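Local coordinates for GTN Reductase (Agrobacterium tumefaciens, PDB 4JIP), which binds flavin mononucleotide and probably works as an Old Yellow Enzyme-type oxidoreductase, reducing glyceryl trinitrate, at residues V95-H100 with G174-A179; H178-Y183 with G228-P233; Q115-S120 with R146-D151. One frame throughout, in Å; residues are numbered along the deposited sequence.

Contact 1: V95-H100 with G174-A179; sequences VAQIWH and GVEIHA. With FMN (flavin mononucleotide), chain B; HBA (p-hydroxybenzaldehyde), chain C.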
loop_
_atom_site.group_PDB
_atom_site.type_symbol
_atom_site.label_atom_id
_atom_site.label_comp_id
_atom_site.label_asym_id
_atom_site.label_seq_id
_atom_site.Cartn_x
_atom_site.Cartn_y
_atom_site.Cartn_z
ATOM N N VAL A 95 8.760 0.629 -5.986
ATOM C CA VAL A 95 8.574 1.517 -4.845
ATOM C C VAL A 95 8.182 0.715 -3.617
ATOM O O VAL A 95 7.450 -0.269 -3.710
ATOM C CB VAL A 95 7.503 2.609 -5.095
ATOM C CG1 VAL A 95 8.026 3.675 -6.046
ATOM C CG2 VAL A 95 6.203 1.992 -5.626
ATOM N N ALA A 96 8.684 1.143 -2.464
ATOM C CA ALA A 96 8.398 0.475 -1.200
ATOM C C ALA A 96 7.121 1.041 -0.585
ATOM O O ALA A 96 6.999 2.255 -0.425
ATOM C CB ALA A 96 9.568 0.662 -0.242
ATOM N N GLN A 97 6.170 0.175 -0.240
ATOM C CA GLN A 97 4.966 0.648 0.442
ATOM C C GLN A 97 5.228 0.769 1.944
ATOM O O GLN A 97 5.042 -0.200 2.694
ATOM C CB GLN A 97 3.748 -0.255 0.181
ATOM C CG GLN A 97 2.450 0.325 0.765
ATOM C CD GLN A 97 1.245 -0.610 0.699
ATOM O OE1 GLN A 97 1.335 -1.793 1.026
ATOM N NE2 GLN A 97 0.100 -0.067 0.285
ATOM N N ILE A 98 5.669 1.951 2.377
ATOM C CA ILE A 98 5.978 2.166 3.795
ATOM C C ILE A 98 4.713 2.167 4.661
ATOM O O ILE A 98 3.750 2.888 4.403
ATOM C CB ILE A 98 6.844 3.424 4.050
ATOM C CG1 ILE A 98 6.115 4.705 3.620
ATOM C CG2 ILE A 98 8.181 3.293 3.333
ATOM C CD1 ILE A 98 6.883 5.965 3.959
ATOM N N TRP A 99 4.749 1.357 5.704
ATOM C CA TRP A 99 3.540 0.904 6.364
ATOM C C TRP A 99 3.546 1.192 7.871
ATOM O O TRP A 99 4.580 1.122 8.531
ATOM C CB TRP A 99 3.433 -0.607 6.136
ATOM C CG TRP A 99 2.075 -1.192 6.310
ATOM C CD1 TRP A 99 0.904 -0.520 6.454
ATOM C CD2 TRP A 99 1.751 -2.588 6.351
ATOM N NE1 TRP A 99 -0.137 -1.408 6.577
ATOM C CE2 TRP A 99 0.358 -2.685 6.523
ATOM C CE3 TRP A 99 2.505 -3.766 6.258
ATOM C CZ2 TRP A 99 -0.302 -3.913 6.605
ATOM C CZ3 TRP A 99 1.846 -4.986 6.334
ATOM C CH2 TRP A 99 0.457 -5.048 6.507
ATOM N N HIS A 100 2.383 1.523 8.409
ATOM C CA HIS A 100 2.169 1.430 9.845
ATOM C C HIS A 100 0.738 0.964 10.053
ATOM O O HIS A 100 -0.219 1.650 9.669
ATOM C CB HIS A 100 2.430 2.754 10.567
ATOM C CG HIS A 100 2.558 2.614 12.050
ATOM N ND1 HIS A 100 1.612 1.971 12.826
ATOM C CD2 HIS A 100 3.526 3.025 12.912
ATOM C CE1 HIS A 100 1.991 1.999 14.092
ATOM N NE2 HIS A 100 3.143 2.630 14.171
ATOM N N GLY A 174 11.312 5.009 -5.172
ATOM C CA GLY A 174 10.550 5.916 -4.339
ATOM C C GLY A 174 9.733 5.112 -3.345
ATOM O O GLY A 174 9.993 3.924 -3.130
ATOM N N VAL A 175 8.745 5.753 -2.734
ATOM C CA VAL A 175 7.844 5.053 -1.827
ATOM C C VAL A 175 6.373 5.334 -2.117
ATOM O O VAL A 175 6.014 6.379 -2.662
ATOM C CB VAL A 175 8.118 5.413 -0.357
ATOM C CG1 VAL A 175 9.568 5.142 -0.000
ATOM C CG2 VAL A 175 7.763 6.861 -0.091
ATOM N N GLU A 176 5.533 4.374 -1.755
ATOM C CA GLU A 176 4.102 4.580 -1.691
ATOM C C GLU A 176 3.713 4.608 -0.227
ATOM O O GLU A 176 3.909 3.623 0.486
ATOM C CB GLU A 176 3.368 3.433 -2.370
ATOM C CG GLU A 176 1.860 3.470 -2.145
ATOM C CD GLU A 176 1.108 2.471 -3.000
ATOM O OE1 GLU A 176 1.139 2.596 -4.241
ATOM O OE2 GLU A 176 0.480 1.555 -2.429
ATOM N N ILE A 177 3.178 5.732 0.234
ATOM C CA ILE A 177 2.687 5.809 1.602
ATOM C C ILE A 177 1.387 5.029 1.735
ATOM O O ILE A 177 0.387 5.366 1.098
ATOM C CB ILE A 177 2.444 7.258 2.051
ATOM C CG1 ILE A 177 3.767 8.028 2.143
ATOM C CG2 ILE A 177 1.730 7.277 3.394
ATOM C CD1 ILE A 177 3.581 9.534 2.234
ATOM N N HIS A 178 1.400 3.981 2.554
ATOM C CA HIS A 178 0.187 3.206 2.795
ATOM C C HIS A 178 -0.779 3.997 3.696
ATOM O O HIS A 178 -0.580 4.097 4.910
ATOM C CB HIS A 178 0.517 1.836 3.409
ATOM C CG HIS A 178 -0.612 0.857 3.347
ATOM N ND1 HIS A 178 -1.919 1.225 3.093
ATOM C CD2 HIS A 178 -0.632 -0.495 3.499
ATOM C CE1 HIS A 178 -2.687 0.153 3.095
ATOM N NE2 HIS A 178 -1.935 -0.900 3.338
ATOM N N ALA A 179 -1.820 4.552 3.085
ATOM C CA ALA A 179 -2.831 5.327 3.797
ATOM C C ALA A 179 -4.201 4.686 3.589
ATOM O O ALA A 179 -5.237 5.349 3.681
ATOM C CB ALA A 179 -2.841 6.776 3.308
HETATM N N1 FMN B . -2.848 -3.945 -0.185
HETATM C C2 FMN B . -1.930 -3.085 0.396
HETATM O O2 FMN B . -2.072 -1.861 0.315
HETATM N N3 FMN B . -0.876 -3.592 1.120
HETATM C C4 FMN B . -0.689 -4.955 1.205
HETATM O O4 FMN B . 0.267 -5.397 1.841
HETATM C C4A FMN B . -1.621 -5.821 0.641
HETATM N N5 FMN B . -1.494 -7.183 0.790
HETATM C C5A FMN B . -2.338 -8.057 0.122
HETATM C C6 FMN B . -2.084 -9.428 0.131
HETATM C C7 FMN B . -2.907 -10.296 -0.570
HETATM C C7M FMN B . -2.640 -11.772 -0.521
HETATM C C8 FMN B . -3.984 -9.800 -1.295
HETATM C C8M FMN B . -4.893 -10.736 -2.041
HETATM C C9 FMN B . -4.233 -8.432 -1.313
HETATM C C9A FMN B . -3.402 -7.549 -0.618
HETATM N N10 FMN B . -3.601 -6.174 -0.668
HETATM C C10 FMN B . -2.691 -5.315 -0.078
HETATM C "C1'" FMN B . -4.690 -5.590 -1.526
HETATM C "C2'" FMN B . -4.302 -5.553 -3.009
HETATM O "O2'" FMN B . -3.240 -4.651 -3.211
HETATM C "C3'" FMN B . -5.484 -5.147 -3.882
HETATM O "O3'" FMN B . -6.035 -3.960 -3.358
HETATM C "C4'" FMN B . -6.553 -6.238 -3.925
HETATM O "O4'" FMN B . -5.913 -7.475 -4.153
HETATM C "C5'" FMN B . -7.586 -5.994 -5.028
HETATM O "O5'" FMN B . -6.902 -6.007 -6.257
HETATM P P FMN B . -7.105 -7.188 -7.342
HETATM O O1P FMN B . -6.297 -6.798 -8.549
HETATM O O2P FMN B . -6.609 -8.495 -6.769
HETATM O O3P FMN B . -8.565 -7.310 -7.697
HETATM C "C1'" HBA C . -3.958 -8.631 3.343
HETATM O "O1'" HBA C . -3.195 -9.388 3.945
HETATM C C1 HBA C . -3.733 -7.148 3.296
HETATM C C2 HBA C . -2.675 -6.544 3.959
HETATM C C3 HBA C . -2.504 -5.167 3.878
HETATM C C4 HBA C . -3.383 -4.393 3.140
HETATM C C5 HBA C . -4.442 -4.996 2.485
HETATM C C6 HBA C . -4.605 -6.370 2.559
HETATM O O4 HBA C . -3.224 -3.026 3.069
HETATM O O HOH W 1 1.898 3.868 6.201
HETATM O O HOH W 2 -1.210 3.635 7.578
#
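Ala96 and Val175 lie side by side where strands 95-99 and 174-178 run parallel. Backbone bonds zip the pair together: Ala96 N gives to Gly174 O (3.1 Å), Glu176 N to Ala96 O (2.9 Å) and His178 N to Ile98 O (3.2 Å), while Ile98 N to Glu176 O is weak.

Flat groups layer about the His178 imidazole. The Gln97 amide, its CG anti to the backbone N (chi1 -174°) and the chain extended beyond, lies over one face with planes 9° apart. On the opposite side the Trp99 five-membered ring runs nearly parallel but slid aside with little overlap, centroids 4.5 Å apart.

Polar ends reach the ligands. Gln97 grips the flavin twice, NE2 giving to FMN O2 (2.8 Å) and OE1 accepting from FMN N3 (2.9 Å), which fixes the amide's rotation; His178 NE2 gives to O4 of p-hydroxybenzaldehyde (2.5 Å), whereas Glu176 turns OE1 to His265 of strand 263-267.

Apolar contacts fill the other face, where Ile98 CG2 meets Val175 CG1 and Ile98 CD1 meets Ile177 CG1, under helices 150-169 and 204-222. Neighbouring parallel strands with flavin-binding side chains inside and helix-packed ones outside characterise the TIM barrel of Old Yellow Enzyme relatives.

Contact 2: H178-Y183 with G228-P233; sequences HAANGY and GIRLSP. With FMN (flavin mononucleotide), chain B; HBA (p-hydroxybenzaldehyde), chain C.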
loop_
_atom_site.group_PDB
_atom_site.type_symbol
_atom_site.label_atom_id
_atom_site.label_comp_id
_atom_site.label_asym_id
_atom_site.label_seq_id
_atom_site.Cartn_x
_atom_site.Cartn_y
_atom_site.Cartn_z
ATOM N N HIS A 178 1.400 3.981 2.554
ATOM C CA HIS A 178 0.187 3.206 2.795
ATOM C C HIS A 178 -0.779 3.997 3.696
ATOM O O HIS A 178 -0.580 4.097 4.910
ATOM C CB HIS A 178 0.517 1.836 3.409
ATOM C CG HIS A 178 -0.612 0.857 3.347
ATOM N ND1 HIS A 178 -1.919 1.225 3.093
ATOM C CD2 HIS A 178 -0.632 -0.495 3.499
ATOM C CE1 HIS A 178 -2.687 0.153 3.095
ATOM N NE2 HIS A 178 -1.935 -0.900 3.338
ATOM N N ALA A 179 -1.820 4.552 3.085
ATOM C CA ALA A 179 -2.831 5.327 3.797
ATOM C C ALA A 179 -4.201 4.686 3.589
ATOM O O ALA A 179 -5.237 5.349 3.681
ATOM C CB ALA A 179 -2.841 6.776 3.308
ATOM N N ALA A 180 -4.199 3.387 3.316
ATOM C CA ALA A 180 -5.418 2.720 2.904
ATOM C C ALA A 180 -5.780 1.567 3.831
ATOM O O ALA A 180 -5.090 1.307 4.814
ATOM C CB ALA A 180 -5.278 2.228 1.463
ATOM N N ASN A 181 -6.887 0.907 3.513
ATOM C CA ASN A 181 -7.251 -0.375 4.103
ATOM C C ASN A 181 -7.323 -0.429 5.638
ATOM O O ASN A 181 -6.960 -1.437 6.253
ATOM C CB ASN A 181 -6.333 -1.470 3.541
ATOM C CG ASN A 181 -6.435 -1.587 2.027
ATOM O OD1 ASN A 181 -7.471 -1.256 1.437
ATOM N ND2 ASN A 181 -5.362 -2.052 1.390
ATOM N N GLY A 182 -7.785 0.656 6.251
ATOM C CA GLY A 182 -8.015 0.668 7.684
ATOM C C GLY A 182 -6.772 0.658 8.566
ATOM O O GLY A 182 -6.860 0.338 9.755
ATOM N N TYR A 183 -5.614 1.007 8.010
ATOM C CA TYR A 183 -4.401 1.073 8.828
ATOM C C TYR A 183 -4.244 2.433 9.504
ATOM O O TYR A 183 -5.182 3.233 9.478
ATOM C CB TYR A 183 -3.171 0.630 8.035
ATOM C CG TYR A 183 -3.318 -0.818 7.654
ATOM C CD1 TYR A 183 -3.202 -1.815 8.609
ATOM C CD2 TYR A 183 -3.655 -1.186 6.357
ATOM C CE1 TYR A 183 -3.379 -3.139 8.273
ATOM C CE2 TYR A 183 -3.833 -2.508 6.013
ATOM C CZ TYR A 183 -3.694 -3.477 6.974
ATOM O OH TYR A 183 -3.873 -4.789 6.631
ATOM N N GLY A 228 4.639 8.665 -3.405
ATOM C CA GLY A 228 3.258 8.361 -3.744
ATOM C C GLY A 228 2.485 7.978 -2.498
ATOM O O GLY A 228 3.056 7.900 -1.418
ATOM N N ILE A 229 1.189 7.722 -2.654
ATOM C CA ILE A 229 0.327 7.381 -1.522
ATOM C C ILE A 229 -0.860 6.539 -1.989
ATOM O O ILE A 229 -1.422 6.778 -3.062
ATOM C CB ILE A 229 -0.156 8.666 -0.771
ATOM C CG1 ILE A 229 -1.041 8.325 0.438
ATOM C CG2 ILE A 229 -0.893 9.595 -1.719
ATOM C CD1 ILE A 229 -1.268 9.506 1.387
ATOM N N ARG A 230 -1.235 5.541 -1.198
ATOM C CA ARG A 230 -2.404 4.735 -1.527
ATOM C C ARG A 230 -3.594 5.139 -0.667
ATOM O O ARG A 230 -3.470 5.255 0.542
ATOM C CB ARG A 230 -2.117 3.247 -1.342
ATOM C CG ARG A 230 -3.233 2.349 -1.865
ATOM C CD ARG A 230 -2.834 0.881 -1.887
ATOM N NE ARG A 230 -3.265 0.226 -3.121
ATOM C CZ ARG A 230 -3.623 -1.051 -3.206
ATOM N NH1 ARG A 230 -3.605 -1.816 -2.125
ATOM N NH2 ARG A 230 -4.001 -1.566 -4.370
ATOM N N LEU A 231 -4.740 5.351 -1.306
ATOM C CA LEU A 231 -5.978 5.682 -0.615
ATOM C C LEU A 231 -7.060 4.653 -0.951
ATOM O O LEU A 231 -7.027 4.016 -2.006
ATOM C CB LEU A 231 -6.447 7.074 -1.024
ATOM C CG LEU A 231 -5.446 8.197 -0.753
ATOM C CD1 LEU A 231 -5.816 9.470 -1.517
ATOM C CD2 LEU A 231 -5.348 8.470 0.735
ATOM N N SER A 232 -8.017 4.500 -0.048
ATOM C CA SER A 232 -9.137 3.593 -0.259
ATOM C C SER A 232 -10.371 4.194 0.405
ATOM O O SER A 232 -10.678 3.895 1.558
ATOM C CB SER A 232 -8.820 2.226 0.337
ATOM O OG SER A 232 -8.417 2.350 1.690
ATOM N N PRO A 233 -11.071 5.069 -0.324
ATOM C CA PRO A 233 -12.119 5.937 0.236
ATOM C C PRO A 233 -13.268 5.234 0.977
ATOM O O PRO A 233 -13.770 5.792 1.958
ATOM C CB PRO A 233 -12.649 6.671 -0.994
ATOM C CG PRO A 233 -11.475 6.715 -1.931
ATOM C CD PRO A 233 -10.761 5.404 -1.727
HETATM N N1 FMN B . -2.848 -3.945 -0.185
HETATM C C2 FMN B . -1.930 -3.085 0.396
HETATM O O2 FMN B . -2.072 -1.861 0.315
HETATM N N3 FMN B . -0.876 -3.592 1.120
HETATM C C4 FMN B . -0.689 -4.955 1.205
HETATM O O4 FMN B . 0.267 -5.397 1.841
HETATM C C4A FMN B . -1.621 -5.821 0.641
HETATM N N5 FMN B . -1.494 -7.183 0.790
HETATM C C5A FMN B . -2.338 -8.057 0.122
HETATM C C6 FMN B . -2.084 -9.428 0.131
HETATM C C7 FMN B . -2.907 -10.296 -0.570
HETATM C C7M FMN B . -2.640 -11.772 -0.521
HETATM C C8 FMN B . -3.984 -9.800 -1.295
HETATM C C8M FMN B . -4.893 -10.736 -2.041
HETATM C C9 FMN B . -4.233 -8.432 -1.313
HETATM C C9A FMN B . -3.402 -7.549 -0.618
HETATM N N10 FMN B . -3.601 -6.174 -0.668
HETATM C C10 FMN B . -2.691 -5.315 -0.078
HETATM C "C1'" FMN B . -4.690 -5.590 -1.526
HETATM C "C2'" FMN B . -4.302 -5.553 -3.009
HETATM O "O2'" FMN B . -3.240 -4.651 -3.211
HETATM C "C3'" FMN B . -5.484 -5.147 -3.882
HETATM O "O3'" FMN B . -6.035 -3.960 -3.358
HETATM C "C4'" FMN B . -6.553 -6.238 -3.925
HETATM O "O4'" FMN B . -5.913 -7.475 -4.153
HETATM C "C5'" FMN B . -7.586 -5.994 -5.028
HETATM O "O5'" FMN B . -6.902 -6.007 -6.257
HETATM P P FMN B . -7.105 -7.188 -7.342
HETATM O O1P FMN B . -6.297 -6.798 -8.549
HETATM O O2P FMN B . -6.609 -8.495 -6.769
HETATM O O3P FMN B . -8.565 -7.310 -7.697
HETATM C "C1'" HBA C . -3.958 -8.631 3.343
HETATM O "O1'" HBA C . -3.195 -9.388 3.945
HETATM C C1 HBA C . -3.733 -7.148 3.296
HETATM C C2 HBA C . -2.675 -6.544 3.959
HETATM C C3 HBA C . -2.504 -5.167 3.878
HETATM C C4 HBA C . -3.383 -4.393 3.140
HETATM C C5 HBA C . -4.442 -4.996 2.485
HETATM C C6 HBA C . -4.605 -6.370 2.559
HETATM O O4 HBA C . -3.224 -3.026 3.069
HETATM O O HOH W 3 -7.689 5.782 2.439
#
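Ala179 and Ala180 lean their methyls against strand 228-231 at the C-terminal mouth of a TIM barrel, where the loop after one strand and the next strand's end share the flavin and ligand site. The Ala179 methyl faces Ile229 CD1 (3.7 Å) and, on Leu231, CD2; its own N makes a weak bond to Arg230 O. The Ala180 methyl sits between the CG of Arg230 and the OG of Ser232.

Arg230 runs out past Ala180, CG anti to the backbone N (chi1 -172°), then bends at chi3 to turn its guanidinium to the cofactor. NH1 gives to both FMN O2 (2.9 Å) and the ribityl FMN O2' (3.1 Å), so one nitrogen spans ring and side chain of the flavin; NH2 adds weak bonds to FMN O3' and O2'. The positive group beside O2 would probably favour negative charge on a reduced flavin.

The Asn181 amide comes in roughly at right angles to the His178 side chain, and ND2 gives to O4 of p-hydroxybenzaldehyde (2.9 Å), the oxygen already bonded by the histidine. Asn181 OD1 is taken by Thr271. Tyr183 brings the edge of its ring to the same oxygen, CE2 coming nearest. At the imidazole's other nitrogen, Ala180 N gives to His178 ND1, fixing the ring's rotation, and Ser232 OG, itself bonded to Glu186, accepts an almost straight bond from Asn181 N at 2.8 Å, 168° at the hydrogen.

Contact 3: Q115-S120 with R146-D151; sequences QPVAPS and RALTID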
loop_
_atom_site.group_PDB
_atom_site.type_symbol
_atom_site.label_atom_id
_atom_site.label_comp_id
_atom_site.label_asym_id
_atom_site.label_seq_id
_atom_site.Cartn_x
_atom_site.Cartn_y
_atom_site.Cartn_z
ATOM N N GLN A 115 0.655 -2.682 23.877
ATOM C CA GLN A 115 -0.562 -2.478 23.112
ATOM C C GLN A 115 -0.228 -1.841 21.763
ATOM O O GLN A 115 0.635 -0.968 21.677
ATOM C CB GLN A 115 -1.532 -1.584 23.893
ATOM C CG GLN A 115 -1.918 -2.124 25.272
ATOM C CD GLN A 115 -2.328 -1.026 26.247
ATOM O OE1 GLN A 115 -1.584 -0.067 26.463
ATOM N NE2 GLN A 115 -3.512 -1.165 26.841
ATOM N N PRO A 116 -0.893 -2.294 20.694
ATOM C CA PRO A 116 -0.787 -1.602 19.406
ATOM C C PRO A 116 -1.209 -0.140 19.558
ATOM O O PRO A 116 -1.999 0.180 20.446
ATOM C CB PRO A 116 -1.796 -2.347 18.528
ATOM C CG PRO A 116 -1.854 -3.738 19.126
ATOM C CD PRO A 116 -1.703 -3.523 20.611
ATOM N N VAL A 117 -0.686 0.739 18.712
ATOM C CA VAL A 117 -1.013 2.157 18.823
ATOM C C VAL A 117 -2.066 2.584 17.800
ATOM O O VAL A 117 -2.168 1.999 16.726
ATOM C CB VAL A 117 0.240 3.054 18.715
ATOM C CG1 VAL A 117 1.255 2.679 19.778
ATOM C CG2 VAL A 117 0.854 2.980 17.323
ATOM N N ALA A 118 -2.840 3.606 18.153
ATOM C CA ALA A 118 -3.975 4.051 17.351
ATOM C C ALA A 118 -4.372 5.450 17.805
ATOM O O ALA A 118 -4.020 5.856 18.913
ATOM C CB ALA A 118 -5.146 3.086 17.517
ATOM N N PRO A 119 -5.101 6.196 16.959
ATOM C CA PRO A 119 -5.574 7.522 17.377
ATOM C C PRO A 119 -6.552 7.461 18.548
ATOM O O PRO A 119 -6.555 8.347 19.398
ATOM C CB PRO A 119 -6.288 8.049 16.128
ATOM C CG PRO A 119 -6.576 6.825 15.288
ATOM C CD PRO A 119 -5.416 5.921 15.546
ATOM N N SER A 120 -7.381 6.426 18.582
ATOM C CA SER A 120 -8.325 6.245 19.674
ATOM C C SER A 120 -8.307 4.794 20.112
ATOM O O SER A 120 -8.102 3.892 19.298
ATOM C CB SER A 120 -9.737 6.648 19.244
ATOM O OG SER A 120 -9.829 8.039 19.011
ATOM N N ARG A 146 -3.817 1.357 22.232
ATOM C CA ARG A 146 -3.586 2.488 23.112
ATOM C C ARG A 146 -3.732 3.769 22.297
ATOM O O ARG A 146 -3.283 3.828 21.149
ATOM C CB ARG A 146 -2.162 2.398 23.672
ATOM C CG ARG A 146 -1.690 3.625 24.448
ATOM C CD ARG A 146 -0.316 3.394 25.105
ATOM N NE ARG A 146 0.800 3.401 24.153
ATOM C CZ ARG A 146 1.441 4.499 23.754
ATOM N NH1 ARG A 146 1.066 5.686 24.211
ATOM N NH2 ARG A 146 2.450 4.416 22.897
ATOM N N ALA A 147 -4.352 4.789 22.887
ATOM C CA ALA A 147 -4.487 6.085 22.232
ATOM C C ALA A 147 -3.147 6.805 22.206
ATOM O O ALA A 147 -2.469 6.918 23.229
ATOM C CB ALA A 147 -5.541 6.940 22.925
ATOM N N LEU A 148 -2.772 7.287 21.027
ATOM C CA LEU A 148 -1.498 7.965 20.835
ATOM C C LEU A 148 -1.503 9.345 21.490
ATOM O O LEU A 148 -2.521 10.025 21.511
ATOM C CB LEU A 148 -1.204 8.102 19.343
ATOM C CG LEU A 148 -0.813 6.821 18.596
ATOM C CD1 LEU A 148 -1.084 6.967 17.111
ATOM C CD2 LEU A 148 0.641 6.514 18.808
ATOM N N THR A 149 -0.365 9.752 22.034
ATOM C CA THR A 149 -0.195 11.126 22.476
ATOM C C THR A 149 0.478 11.883 21.343
ATOM O O THR A 149 0.948 11.267 20.390
ATOM C CB THR A 149 0.705 11.198 23.700
ATOM O OG1 THR A 149 2.063 10.976 23.293
ATOM C CG2 THR A 149 0.294 10.144 24.726
ATOM N N ILE A 150 0.557 13.206 21.444
ATOM C CA ILE A 150 1.259 13.974 20.418
ATOM C C ILE A 150 2.745 13.640 20.322
ATOM O O ILE A 150 3.344 13.833 19.264
ATOM C CB ILE A 150 1.111 15.505 20.585
ATOM C CG1 ILE A 150 1.381 15.925 22.024
ATOM C CG2 ILE A 150 -0.239 15.976 20.095
ATOM C CD1 ILE A 150 2.779 16.454 22.223
ATOM N N ASP A 151 3.336 13.162 21.419
ATOM C CA ASP A 151 4.749 12.795 21.416
ATOM C C ASP A 151 4.955 11.485 20.666
ATOM O O ASP A 151 5.869 11.375 19.845
ATOM C CB ASP A 151 5.331 12.740 22.836
ATOM C CG ASP A 151 5.556 14.129 23.421
ATOM O OD1 ASP A 151 6.366 14.884 22.833
ATOM O OD2 ASP A 151 4.936 14.476 24.453
HETATM O O HOH W 4 1.903 0.752 23.535
#
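Leu148 CG stands anti to its carbonyl carbon (chi1 -72°), a torsion that swings the isobutyl group back over Val117. The two side chains cross at about a right angle, and Leu148 CD2 presses on Val117 CB at 3.5 Å, tighter than usual for two carbons. Leu148 CD1 lies instead against the carbonyl of Ala118.

Arg146 starts extended and bends at chi3 (74°), which folds its guanidinium alongside Val117, pointing the same way, with NH2 3.8 Å from Val117 CG1. Its charge is met by Asp152 through a salt bridge from NH1, and a water lying in the guanidinium plane at its edge accepts from Arg146 NE (2.9 Å) and donates to Gln115 O. The Gln115 side chain crosses that of Arg146 at about a right angle, its OE1 near Arg146 CB.

Between the backbones runs a short parallel ladder, Val117 beside Arg146 and Ala118 beside Ala147. Arg146 N gives to Pro116 O (2.8 Å) and Leu148 N to Ala118 O (2.8 Å); Ala118 N to Arg146 O is weak.

This two-strand sheet is separate from the barrel. Thr149 follows as the N-cap of helix 150-169, with OG1 accepting a weak capping bond from Asp151 N. Leu148 also packs on Ile153 and Ile156 of that helix and on Phe188 of helix 184-189, which Pro119 touches too, whereas Val117 faces His100 beyond barrel strand 94-99.

In the fold
From the N terminus the chain enters contact 1 along 95-100, leaves the barrel and forms 115-120. After an excursion through strands 127-131 and 137-141 it returns as 146-151, so contact 3 closes a small loop within the larger one that contact 1 closes at 174-179 after helix 150-169. Contact 2 begins where contact 1 ends, sharing His178 and Ala179, and closes the next loop at 228-233 after helices 184-189 and 204-222. Contacts 1 and 2 thus join three successive barrel strands and meet at the flavin. Contact 3 lies outside, its centre about 21 Å from that of contact 1, with a packing touch between them.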